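Local coordinates for protein dihydroxyacetone kinase (Citrobacter freundii, PDB 1UN8) that phosphorylates dihydroxyacetone with ATP to give dihydroxyacetone phosphate, using a divalent metal cation, in the oxidative route of glycerol fermentation, at residues Ser24-Leu29 against Val322-Asn326; Ala37-Val41 against Asp89-Ala94; Glu178-Ala182 against Glu311-Glu315; Gly252-Ile258 against Ser283-Ile289. One frame throughout, in Å; residues are numbered along the deposited sequence.

Starting from the N terminus, the chain leaves helix 12-22 and enters 24-29, whose partner, 322-326, comes almost three hundred residues later; interaction 1 therefore closes the widest loop, and the other three lie within it. Interaction 2 closes first, laying helix 88-98 on the strand 40-43 side of the N-terminal six-stranded sheet, and L29 packs on V41 to connect it with interaction 1. Interaction 3 opens next, at helix 172-184, and ends at the turn into helix 314-319. Inside that span, interaction 4 pairs strands 254-260 and 285-292 of the second sheet; W287 and E315 probably hydrogen-bond between interactions 3 and 4.

Interaction 1: residues Ser24-Leu29 against Val322-Asn326; sequences SPWNNL and VETSN
The indole of W26 carries E323 on one face: CB of E323 stands 3.7 Å from the centroid of the W26 five-membered ring, 15° off the ring normal, a CH-pi contact. Beyond CG the glutamate runs extended over the six-membered ring, and its carboxylate stacks there only 18° from parallel, with OE2 3.7 Å from CZ3 of W26. At the edge, in the ring plane, sits the carbonyl of T324, which takes a weak, bent hydrogen bond from W26 NE1 (3.2 Å).

N28 reaches the same backbone from beside the tryptophan. Its chi1 of 63°, with CG between the backbone N and the carbonyl carbon, turns the amide toward the other segment, where ND2 gives a weak bond to E323 O at 2.9 Å. A water accepts from N28 ND2 and donates to E323 OE1, tying the carboxylate to the amide. Further along the loop, S325 OG rests against P25 CD (3.4 Å) and L29 CD1.

Beyond the pair, R334 of the second subunit bonds to the carbonyls of S24 and P25. This is a loop-to-loop junction of the DhaK domain, away from the substrate site: the loop between helix 12-22 and strand 29-32 meets the segment that follows helix 314-319, at the dimer interface.

Interaction 2: residues Ala37-Val41 against Asp89-Ala94; sequences AIRIV and DAVLTA
I38 and I40 make an apolar helix-on-sheet contact: I40 of strand 40-43 and I38 from the chain leading into it lean, near one side of the mixed six-stranded sheet of the DhaK domain, onto helix 88-98. No hydrogen bond crosses between the segments. Two isoleucines two residues apart, both with CB directed at the helix, meet small residues one turn apart, A90 and A94, and the short alanine side chains let strand and helix come close, with the I38 and A90 CA atoms 5.1 Å apart.

I38 lies alongside the first turn. Its CG1 sits 3.7 Å from A90 CB and equally near A90 CA, while CG2 touches the same methyl from slightly farther off. I40 serves the next turn: with CG1 anti to the carbonyl carbon (chi1 -50°), its CG2 branch faces A94 CB at 4.0 Å and its CD1 enters between A90 O, A94 CB and T93, 4.0 Å from T93 CB.

On the far side of the helix V91 packs on F118 and A121 of helix 112-127, while L32 of strand 29-32 meets both I40 and T93. The T93 hydroxyl turns back to its own helix, where OG1 donates to D89 O at 2.9 Å from above the carbonyl plane, a carbonyl that also accepts from T93 N.

Interaction 3: residues Glu178-Ala182 against Glu311-Glu315; sequences EAQYA and EESIE
Y181 extends from its helix toward the turn at 311-314 and crosses the side chain of E312 at about a right angle. The tyrosine has CG anti to the backbone N (chi1 -173°), which carries the ring outward from the helix, so that its hydroxyl end meets the two glutamates. The closest approach is to aliphatic carbon: E312 CG lies 3.2 Å from Y181 OH and also sits near CE2, oblique to the ring, and E311 CB is 3.5 Å from Y181 OH. E312 is bent at chi2, and its carboxylate plane stands 84° from the phenol ring; that of E311 is turned 82° from it. Neither carboxylate stacks on the tyrosine, and no hydrogen bond joins the segments.

Next to the ring the contact becomes apolar. I314 sends its CD1 back toward the helix, bringing it 3.6 Å from A182 CB, while I314 CG1 comes within 4.3 Å of Y181 CE2. On the other flank E178 reaches alongside S313, with OE1 4.1 Å from S313 CB.

The partner of this helix is a type II' beta turn running from E311 to I314, closed by I314 N to E311 O at 3.2 Å. It leads from strand 301-309 into helix 314-319. Helix 155-167 packs against both sides of the junction: F165 touches E178 and S313, and I161 meets A182 and I314. Strand 132-137 packs on another part of helix 172-184, L135 meeting A179 and Q180.

Interaction 4: residues Gly252-Ile258 against Ser283-Ile289; sequences GRLAVMI and SRIDWLI
R253 reaches across to D286 of the partner strand and to S283 in the 3-10 segment ahead of it. Its CB, CG and CD all run beside D286 OD2, and bends at chi2 and chi3 fold the chain back so that the head meets the carboxylate side-on. NE bonds to D286 OD2 at 2.8 Å, nearly straight at 161°, on the syn side of that oxygen but tilted out of the carboxylate plane; NH2 takes D286 OD1, also at 2.8 Å but from above the plane. This salt bridge uses one nitrogen for each oxygen. NH1 at the tip turns to the backbone and donates to S283 O (2.9 Å) on a lone pair in the carbonyl plane, while CA of R284 lies over one guanidinium face.

R284, in the short 3-10 segment just before strand 285-292, answers from the other side: R284 NE, 2.9 Å from G252 O, and NH2 both grip that single oxygen. L254 CD1 lies over one face of the R284 guanidinium, and NH2 has a second acceptor in P249 O.

Between these ends and I258 the strands run parallel, their axes 4.6 Å apart and 17° from aligned. L254 N pairs with R284 O and D286 N with L254 O; a beta bulge then shifts the register by one before V256 N meets W287 O at 3.0 Å. I289 N to V256 O and I258 N to I289 O continue the ladder.

This is the parallel pair of a beta-alpha-beta unit in the second sheet. Its connecting helix 266-277 covers the face of V256 and L288 through L276, which also meets I258; helix 155-167 packs on M257, and strand 301-309 flanks strand 254-260 antiparallel on its other side.

Interaction 1: residues Ser24-Leu29 against Val322-Asn326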
loop_
_atom_site.group_PDB
_atom_site.type_symbol
_atom_site.label_atom_id
_atom_site.label_comp_id
_atom_site.label_asym_id
_atom_site.label_seq_id
_atom_site.Cartn_x
_atom_site.Cartn_y
_atom_site.Cartn_z
ATOM N N SER A 24 -0.498 -1.866 17.138
ATOM C CA SER A 24 0.365 -0.818 17.672
ATOM C C SER A 24 1.762 -1.297 18.064
ATOM O O SER A 24 1.927 -2.076 18.993
ATOM C CB SER A 24 -0.289 -0.174 18.889
ATOM O OG SER A 24 0.600 0.751 19.492
ATOM N N PRO A 25 2.792 -0.820 17.370
ATOM C CA PRO A 25 4.160 -1.224 17.681
ATOM C C PRO A 25 4.544 -0.867 19.121
ATOM O O PRO A 25 5.183 -1.661 19.806
ATOM C CB PRO A 25 4.993 -0.432 16.675
ATOM C CG PRO A 25 4.064 -0.195 15.552
ATOM C CD PRO A 25 2.772 0.132 16.251
ATOM N N TRP A 26 4.164 0.332 19.567
ATOM C CA TRP A 26 4.492 0.793 20.916
ATOM C C TRP A 26 3.421 0.457 21.950
ATOM O O TRP A 26 3.647 0.600 23.157
ATOM C CB TRP A 26 4.720 2.306 20.931
ATOM C CG TRP A 26 5.741 2.785 19.966
ATOM C CD1 TRP A 26 5.532 3.149 18.666
ATOM C CD2 TRP A 26 7.151 2.926 20.202
ATOM N NE1 TRP A 26 6.725 3.506 18.074
ATOM C CE2 TRP A 26 7.734 3.376 18.991
ATOM C CE3 TRP A 26 7.980 2.712 21.316
ATOM C CZ2 TRP A 26 9.109 3.614 18.862
ATOM C CZ3 TRP A 26 9.346 2.946 21.191
ATOM C CH2 TRP A 26 9.899 3.393 19.969
ATOM N N ASN A 27 2.260 0.010 21.492
ATOM C CA ASN A 27 1.183 -0.311 22.417
ATOM C C ASN A 27 0.916 0.928 23.276
ATOM O O ASN A 27 0.646 0.833 24.478
ATOM C CB ASN A 27 1.580 -1.495 23.301
ATOM C CG ASN A 27 0.435 -1.988 24.157
ATOM O OD1 ASN A 27 0.650 -2.590 25.214
ATOM N ND2 ASN A 27 -0.793 -1.725 23.719
ATOM N N ASN A 28 0.991 2.090 22.636
ATOM C CA ASN A 28 0.782 3.362 23.307
ATOM C C ASN A 28 -0.513 4.018 22.877
ATOM O O ASN A 28 -0.679 5.219 23.041
ATOM C CB ASN A 28 1.925 4.312 22.980
ATOM C CG ASN A 28 2.001 4.637 21.494
ATOM O OD1 ASN A 28 1.562 3.849 20.651
ATOM N ND2 ASN A 28 2.559 5.803 21.162
ATOM N N LEU A 29 -1.432 3.238 22.325
ATOM C CA LEU A 29 -2.699 3.794 21.881
ATOM C C LEU A 29 -3.853 3.227 22.687
ATOM O O LEU A 29 -3.810 2.083 23.120
ATOM C CB LEU A 29 -2.900 3.490 20.393
ATOM C CG LEU A 29 -1.700 3.885 19.524
ATOM C CD1 LEU A 29 -1.844 3.291 18.127
ATOM C CD2 LEU A 29 -1.570 5.405 19.479
ATOM N N VAL A 322 10.410 9.623 17.281
ATOM C CA VAL A 322 9.128 9.760 17.969
ATOM C C VAL A 322 8.625 8.343 18.214
ATOM O O VAL A 322 9.289 7.385 17.820
ATOM C CB VAL A 322 8.105 10.553 17.116
ATOM C CG1 VAL A 322 8.638 11.953 16.846
ATOM C CG2 VAL A 322 7.834 9.826 15.797
ATOM N N GLU A 323 7.478 8.200 18.866
ATOM C CA GLU A 323 6.938 6.869 19.117
ATOM C C GLU A 323 5.526 6.748 18.574
ATOM O O GLU A 323 4.551 6.921 19.308
ATOM C CB GLU A 323 6.916 6.566 20.608
ATOM C CG GLU A 323 8.213 6.866 21.300
ATOM C CD GLU A 323 8.227 6.362 22.718
ATOM O OE1 GLU A 323 7.139 6.333 23.351
ATOM O OE2 GLU A 323 9.329 6.003 23.192
ATOM N N THR A 324 5.419 6.441 17.287
ATOM C CA THR A 324 4.116 6.292 16.654
ATOM C C THR A 324 4.066 5.034 15.796
ATOM O O THR A 324 5.096 4.442 15.473
ATOM C CB THR A 324 3.793 7.508 15.766
ATOM O OG1 THR A 324 4.800 7.638 14.751
ATOM C CG2 THR A 324 3.749 8.785 16.603
ATOM N N SER A 325 2.862 4.633 15.416
ATOM C CA SER A 325 2.716 3.436 14.605
ATOM C C SER A 325 3.260 3.578 13.201
ATOM O O SER A 325 3.668 2.588 12.594
ATOM C CB SER A 325 1.248 3.037 14.495
ATOM O OG SER A 325 0.684 2.776 15.769
ATOM N N ASN A 326 3.268 4.801 12.655
ATOM C CA ASN A 326 3.661 4.923 11.251
ATOM C C ASN A 326 4.639 6.020 10.815
ATOM O O ASN A 326 4.870 6.173 9.619
ATOM C CB ASN A 326 2.385 5.040 10.412
ATOM C CG ASN A 326 1.481 3.847 10.567
ATOM O OD1 ASN A 326 1.607 2.851 9.866
ATOM N ND2 ASN A 326 0.534 3.956 11.489
HETATM O O HOH W 1 4.661 7.504 22.445
#

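Interaction 2: residues Ala37-Val41 against Asp89-Ala94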
loop_
_atom_site.group_PDB
_atom_site.type_symbol
_atom_site.label_atom_id
_atom_site.label_comp_id
_atom_site.label_asym_id
_atom_site.label_seq_id
_atom_site.Cartn_x
_atom_site.Cartn_y
_atom_site.Cartn_z
ATOM N N ALA A 37 -20.943 7.217 18.904
ATOM C CA ALA A 37 -20.806 8.188 17.826
ATOM C C ALA A 37 -19.556 9.058 17.949
ATOM O O ALA A 37 -19.288 9.885 17.087
ATOM C CB ALA A 37 -22.042 9.056 17.759
ATOM N N ILE A 38 -18.799 8.887 19.026
ATOM C CA ILE A 38 -17.569 9.643 19.203
ATOM C C ILE A 38 -16.445 8.634 19.087
ATOM O O ILE A 38 -16.423 7.638 19.813
ATOM C CB ILE A 38 -17.515 10.353 20.587
ATOM C CG1 ILE A 38 -18.384 11.611 20.543
ATOM C CG2 ILE A 38 -16.090 10.736 20.955
ATOM C CD1 ILE A 38 -19.540 11.612 21.553
ATOM N N ARG A 39 -15.517 8.886 18.170
ATOM C CA ARG A 39 -14.409 7.967 17.949
ATOM C C ARG A 39 -13.061 8.641 18.150
ATOM O O ARG A 39 -12.458 9.161 17.213
ATOM C CB ARG A 39 -14.538 7.359 16.543
ATOM C CG ARG A 39 -15.440 6.121 16.527
ATOM C CD ARG A 39 -16.067 5.844 15.176
ATOM N NE ARG A 39 -16.864 6.990 14.759
ATOM C CZ ARG A 39 -18.001 6.914 14.076
ATOM N NH1 ARG A 39 -18.505 5.739 13.720
ATOM N NH2 ARG A 39 -18.636 8.029 13.749
ATOM N N ILE A 40 -12.595 8.609 19.394
ATOM C CA ILE A 40 -11.333 9.221 19.767
ATOM C C ILE A 40 -10.277 8.222 20.211
ATOM O O ILE A 40 -10.544 7.326 21.013
ATOM C CB ILE A 40 -11.529 10.210 20.923
ATOM C CG1 ILE A 40 -12.679 11.165 20.593
ATOM C CG2 ILE A 40 -10.225 10.942 21.188
ATOM C CD1 ILE A 40 -12.626 12.493 21.370
ATOM N N VAL A 41 -9.073 8.380 19.681
ATOM C CA VAL A 41 -7.971 7.518 20.054
ATOM C C VAL A 41 -7.005 8.441 20.739
ATOM O O VAL A 41 -6.747 9.543 20.261
ATOM C CB VAL A 41 -7.263 6.899 18.853
ATOM C CG1 VAL A 41 -5.981 6.199 19.314
ATOM C CG2 VAL A 41 -8.183 5.905 18.179
ATOM N N ASP A 89 -19.154 17.719 19.290
ATOM C CA ASP A 89 -19.143 17.013 20.559
ATOM C C ASP A 89 -17.869 16.179 20.687
ATOM O O ASP A 89 -17.166 16.213 21.708
ATOM C CB ASP A 89 -20.354 16.092 20.614
ATOM C CG ASP A 89 -20.998 16.058 21.973
ATOM O OD1 ASP A 89 -20.295 15.744 22.969
ATOM O OD2 ASP A 89 -22.218 16.349 22.039
ATOM N N ALA A 90 -17.579 15.423 19.637
ATOM C CA ALA A 90 -16.409 14.577 19.638
ATOM C C ALA A 90 -15.130 15.365 19.871
ATOM O O ALA A 90 -14.324 15.005 20.732
ATOM C CB ALA A 90 -16.326 13.812 18.322
ATOM N N VAL A 91 -14.939 16.443 19.115
ATOM C CA VAL A 91 -13.725 17.229 19.244
ATOM C C VAL A 91 -13.578 17.777 20.653
ATOM O O VAL A 91 -12.497 17.718 21.242
ATOM C CB VAL A 91 -13.685 18.401 18.225
ATOM C CG1 VAL A 91 -12.393 19.211 18.403
ATOM C CG2 VAL A 91 -13.758 17.860 16.808
ATOM N N LEU A 92 -14.669 18.298 21.198
ATOM C CA LEU A 92 -14.628 18.854 22.545
ATOM C C LEU A 92 -14.172 17.775 23.524
ATOM O O LEU A 92 -13.231 17.978 24.301
ATOM C CB LEU A 92 -16.012 19.373 22.947
ATOM C CG LEU A 92 -16.084 20.077 24.306
ATOM C CD1 LEU A 92 -15.008 21.158 24.383
ATOM C CD2 LEU A 92 -17.478 20.675 24.506
ATOM N N THR A 93 -14.842 16.625 23.470
ATOM C CA THR A 93 -14.526 15.503 24.334
ATOM C C THR A 93 -13.038 15.208 24.362
ATOM O O THR A 93 -12.480 14.907 25.418
ATOM C CB THR A 93 -15.271 14.253 23.878
ATOM O OG1 THR A 93 -16.679 14.493 23.963
ATOM C CG2 THR A 93 -14.906 13.064 24.740
ATOM N N ALA A 94 -12.387 15.286 23.209
ATOM C CA ALA A 94 -10.950 15.027 23.152
ATOM C C ALA A 94 -10.158 16.114 23.877
ATOM O O ALA A 94 -9.205 15.827 24.591
ATOM C CB ALA A 94 -10.499 14.936 21.701
#

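Interaction 3: residues Glu178-Ala182 against Glu311-Glu315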
loop_
_atom_site.group_PDB
_atom_site.type_symbol
_atom_site.label_atom_id
_atom_site.label_comp_id
_atom_site.label_asym_id
_atom_site.label_seq_id
_atom_site.Cartn_x
_atom_site.Cartn_y
_atom_site.Cartn_z
ATOM N N GLU A 178 5.768 27.777 15.827
ATOM C CA GLU A 178 6.584 26.840 15.068
ATOM C C GLU A 178 5.759 26.006 14.089
ATOM O O GLU A 178 6.176 25.771 12.952
ATOM C CB GLU A 178 7.333 25.911 16.032
ATOM C CG GLU A 178 8.387 26.599 16.903
ATOM C CD GLU A 178 9.511 27.213 16.088
ATOM O OE1 GLU A 178 9.859 26.661 15.020
ATOM O OE2 GLU A 178 10.060 28.243 16.524
ATOM N N ALA A 179 4.596 25.558 14.550
ATOM C CA ALA A 179 3.692 24.758 13.741
ATOM C C ALA A 179 3.288 25.550 12.502
ATOM O O ALA A 179 3.258 25.020 11.385
ATOM C CB ALA A 179 2.463 24.395 14.549
ATOM N N GLN A 180 2.967 26.822 12.703
ATOM C CA GLN A 180 2.574 27.670 11.594
ATOM C C GLN A 180 3.775 27.863 10.668
ATOM O O GLN A 180 3.644 27.858 9.446
ATOM C CB GLN A 180 2.070 29.018 12.123
ATOM C CG GLN A 180 1.838 30.083 11.040
ATOM C CD GLN A 180 0.713 29.738 10.053
ATOM O OE1 GLN A 180 -0.473 29.792 10.393
ATOM N NE2 GLN A 180 1.090 29.388 8.826
ATOM N N TYR A 181 4.952 28.015 11.257
ATOM C CA TYR A 181 6.171 28.210 10.480
ATOM C C TYR A 181 6.401 26.998 9.575
ATOM O O TYR A 181 6.778 27.142 8.411
ATOM C CB TYR A 181 7.373 28.412 11.413
ATOM C CG TYR A 181 8.656 28.777 10.695
ATOM C CD1 TYR A 181 8.750 29.945 9.934
ATOM C CD2 TYR A 181 9.779 27.955 10.773
ATOM C CE1 TYR A 181 9.930 30.287 9.264
ATOM C CE2 TYR A 181 10.965 28.283 10.110
ATOM C CZ TYR A 181 11.034 29.449 9.361
ATOM O OH TYR A 181 12.216 29.776 8.725
ATOM N N ALA A 182 6.180 25.803 10.112
ATOM C CA ALA A 182 6.357 24.591 9.320
ATOM C C ALA A 182 5.334 24.584 8.182
ATOM O O ALA A 182 5.677 24.377 7.020
ATOM C CB ALA A 182 6.182 23.353 10.195
ATOM N N GLU A 311 14.620 25.214 7.016
ATOM C CA GLU A 311 15.133 26.445 7.593
ATOM C C GLU A 311 14.912 26.362 9.100
ATOM O O GLU A 311 13.945 25.753 9.566
ATOM C CB GLU A 311 14.388 27.677 7.044
ATOM C CG GLU A 311 14.613 28.022 5.562
ATOM C CD GLU A 311 16.037 28.467 5.237
ATOM O OE1 GLU A 311 16.601 29.265 6.015
ATOM O OE2 GLU A 311 16.591 28.036 4.196
ATOM N N GLU A 312 15.820 26.964 9.856
ATOM C CA GLU A 312 15.705 26.999 11.304
ATOM C C GLU A 312 15.574 25.626 11.957
ATOM O O GLU A 312 16.306 24.684 11.646
ATOM C CB GLU A 312 14.496 27.859 11.701
ATOM C CG GLU A 312 14.411 29.228 11.008
ATOM C CD GLU A 312 15.519 30.194 11.429
ATOM O OE1 GLU A 312 15.651 30.468 12.647
ATOM O OE2 GLU A 312 16.254 30.687 10.539
ATOM N N SER A 313 14.608 25.536 12.862
ATOM C CA SER A 313 14.343 24.330 13.624
ATOM C C SER A 313 13.669 23.188 12.865
ATOM O O SER A 313 13.598 22.069 13.372
ATOM C CB SER A 313 13.488 24.695 14.839
ATOM O OG SER A 313 14.147 25.639 15.662
ATOM N N ILE A 314 13.170 23.455 11.663
ATOM C CA ILE A 314 12.480 22.424 10.896
ATOM C C ILE A 314 13.248 21.102 10.835
ATOM O O ILE A 314 12.769 20.082 11.327
ATOM C CB ILE A 314 12.162 22.905 9.433
ATOM C CG1 ILE A 314 11.085 23.995 9.455
ATOM C CG2 ILE A 314 11.690 21.735 8.580
ATOM C CD1 ILE A 314 9.764 23.539 10.013
ATOM N N GLU A 315 14.437 21.122 10.240
ATOM C CA GLU A 315 15.226 19.901 10.095
ATOM C C GLU A 315 15.498 19.176 11.408
ATOM O O GLU A 315 15.413 17.953 11.477
ATOM C CB GLU A 315 16.548 20.207 9.393
ATOM C CG GLU A 315 17.293 18.958 8.977
ATOM C CD GLU A 315 18.647 19.261 8.381
ATOM O OE1 GLU A 315 19.243 18.374 7.734
ATOM O OE2 GLU A 315 19.123 20.392 8.573
#

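Interaction 4: residues Gly252-Ile258 against Ser283-Ile289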
loop_
_atom_site.group_PDB
_atom_site.type_symbol
_atom_site.label_atom_id
_atom_site.label_comp_id
_atom_site.label_asym_id
_atom_site.label_seq_id
_atom_site.Cartn_x
_atom_site.Cartn_y
_atom_site.Cartn_z
ATOM N N GLY A 252 17.783 26.842 -0.948
ATOM C CA GLY A 252 17.564 26.199 0.340
ATOM C C GLY A 252 17.446 24.684 0.250
ATOM O O GLY A 252 17.003 24.142 -0.766
ATOM N N ARG A 253 17.848 24.000 1.318
ATOM C CA ARG A 253 17.779 22.551 1.365
ATOM C C ARG A 253 16.328 22.109 1.550
ATOM O O ARG A 253 15.486 22.873 2.040
ATOM C CB ARG A 253 18.662 22.010 2.497
ATOM C CG ARG A 253 20.125 22.449 2.405
ATOM C CD ARG A 253 20.673 22.299 0.997
ATOM N NE ARG A 253 20.801 20.901 0.590
ATOM C CZ ARG A 253 21.185 20.517 -0.626
ATOM N NH1 ARG A 253 21.476 21.432 -1.543
ATOM N NH2 ARG A 253 21.282 19.225 -0.927
ATOM N N LEU A 254 16.053 20.865 1.160
ATOM C CA LEU A 254 14.705 20.317 1.219
ATOM C C LEU A 254 14.591 18.870 1.669
ATOM O O LEU A 254 15.453 18.033 1.433
ATOM C CB LEU A 254 14.039 20.376 -0.173
ATOM C CG LEU A 254 13.966 21.716 -0.913
ATOM C CD1 LEU A 254 13.754 21.498 -2.397
ATOM C CD2 LEU A 254 12.852 22.576 -0.347
ATOM N N ALA A 255 13.488 18.610 2.326
ATOM C CA ALA A 255 13.131 17.265 2.741
ATOM C C ALA A 255 11.918 16.957 1.846
ATOM O O ALA A 255 11.016 17.789 1.755
ATOM C CB ALA A 255 12.751 17.187 4.217
ATOM N N VAL A 256 11.863 15.804 1.197
ATOM C CA VAL A 256 10.731 15.481 0.336
ATOM C C VAL A 256 10.050 14.190 0.760
ATOM O O VAL A 256 10.704 13.158 0.962
ATOM C CB VAL A 256 11.174 15.357 -1.148
ATOM C CG1 VAL A 256 10.056 14.789 -2.005
ATOM C CG2 VAL A 256 11.611 16.720 -1.669
ATOM N N MET A 257 8.730 14.260 0.893
ATOM C CA MET A 257 7.958 13.098 1.280
ATOM C C MET A 257 7.185 12.513 0.093
ATOM O O MET A 257 6.360 13.192 -0.526
ATOM C CB MET A 257 6.991 13.463 2.404
ATOM C CG MET A 257 5.939 12.407 2.676
ATOM S SD MET A 257 4.959 12.759 4.153
ATOM C CE MET A 257 4.326 14.393 3.764
ATOM N N ILE A 258 7.476 11.255 -0.229
ATOM C CA ILE A 258 6.801 10.540 -1.317
ATOM C C ILE A 258 5.714 9.681 -0.663
ATOM O O ILE A 258 5.998 8.647 -0.057
ATOM C CB ILE A 258 7.780 9.625 -2.080
ATOM C CG1 ILE A 258 8.992 10.436 -2.536
ATOM C CG2 ILE A 258 7.097 9.005 -3.283
ATOM C CD1 ILE A 258 10.323 9.840 -2.140
ATOM N N SER A 283 19.275 18.107 -6.628
ATOM C CA SER A 283 20.402 18.757 -5.960
ATOM C C SER A 283 20.106 19.492 -4.659
ATOM O O SER A 283 21.024 19.985 -4.018
ATOM C CB SER A 283 21.089 19.729 -6.920
ATOM O OG SER A 283 20.206 20.768 -7.311
ATOM N N ARG A 284 18.845 19.564 -4.256
ATOM C CA ARG A 284 18.504 20.281 -3.030
ATOM C C ARG A 284 17.908 19.374 -1.974
ATOM O O ARG A 284 17.540 19.835 -0.905
ATOM C CB ARG A 284 17.513 21.404 -3.347
ATOM C CG ARG A 284 18.027 22.387 -4.380
ATOM C CD ARG A 284 16.965 23.399 -4.771
ATOM N NE ARG A 284 16.432 24.104 -3.613
ATOM C CZ ARG A 284 15.404 24.939 -3.666
ATOM N NH1 ARG A 284 14.804 25.174 -4.822
ATOM N NH2 ARG A 284 14.961 25.519 -2.560
ATOM N N ILE A 285 17.813 18.086 -2.281
ATOM C CA ILE A 285 17.249 17.110 -1.357
ATOM C C ILE A 285 18.265 16.555 -0.374
ATOM O O ILE A 285 19.307 16.045 -0.782
ATOM C CB ILE A 285 16.664 15.892 -2.101
ATOM C CG1 ILE A 285 15.820 16.349 -3.295
ATOM C CG2 ILE A 285 15.825 15.063 -1.133
ATOM C CD1 ILE A 285 14.374 16.236 -3.126
ATOM N N ASP A 286 17.954 16.619 0.917
ATOM C CA ASP A 286 18.861 16.079 1.929
ATOM C C ASP A 286 18.184 14.929 2.639
ATOM O O ASP A 286 18.827 14.162 3.355
ATOM C CB ASP A 286 19.274 17.141 2.965
ATOM C CG ASP A 286 20.196 18.202 2.383
ATOM O OD1 ASP A 286 21.011 17.854 1.498
ATOM O OD2 ASP A 286 20.117 19.375 2.817
ATOM N N TRP A 287 16.873 14.823 2.451
ATOM C CA TRP A 287 16.123 13.746 3.072
ATOM C C TRP A 287 14.899 13.302 2.274
ATOM O O TRP A 287 14.243 14.106 1.622
ATOM C CB TRP A 287 15.664 14.134 4.484
ATOM C CG TRP A 287 16.755 14.599 5.404
ATOM C CD1 TRP A 287 17.123 15.894 5.654
ATOM C CD2 TRP A 287 17.627 13.776 6.187
ATOM N NE1 TRP A 287 18.167 15.925 6.541
ATOM C CE2 TRP A 287 18.499 14.640 6.884
ATOM C CE3 TRP A 287 17.757 12.394 6.366
ATOM C CZ2 TRP A 287 19.492 14.166 7.746
ATOM C CZ3 TRP A 287 18.742 11.922 7.220
ATOM C CH2 TRP A 287 19.599 12.806 7.900
ATOM N N LEU A 288 14.620 12.001 2.323
ATOM C CA LEU A 288 13.440 11.424 1.691
ATOM C C LEU A 288 12.591 10.827 2.802
ATOM O O LEU A 288 13.112 10.211 3.733
ATOM C CB LEU A 288 13.799 10.311 0.715
ATOM C CG LEU A 288 14.346 10.686 -0.657
ATOM C CD1 LEU A 288 14.492 9.419 -1.470
ATOM C CD2 LEU A 288 13.413 11.653 -1.359
ATOM N N ILE A 289 11.288 11.052 2.729
ATOM C CA ILE A 289 10.367 10.485 3.696
ATOM C C ILE A 289 9.459 9.629 2.808
ATOM O O ILE A 289 8.639 10.153 2.038
ATOM C CB ILE A 289 9.527 11.561 4.436
ATOM C CG1 ILE A 289 10.422 12.556 5.182
ATOM C CG2 ILE A 289 8.639 10.893 5.454
ATOM C CD1 ILE A 289 11.154 13.517 4.276
#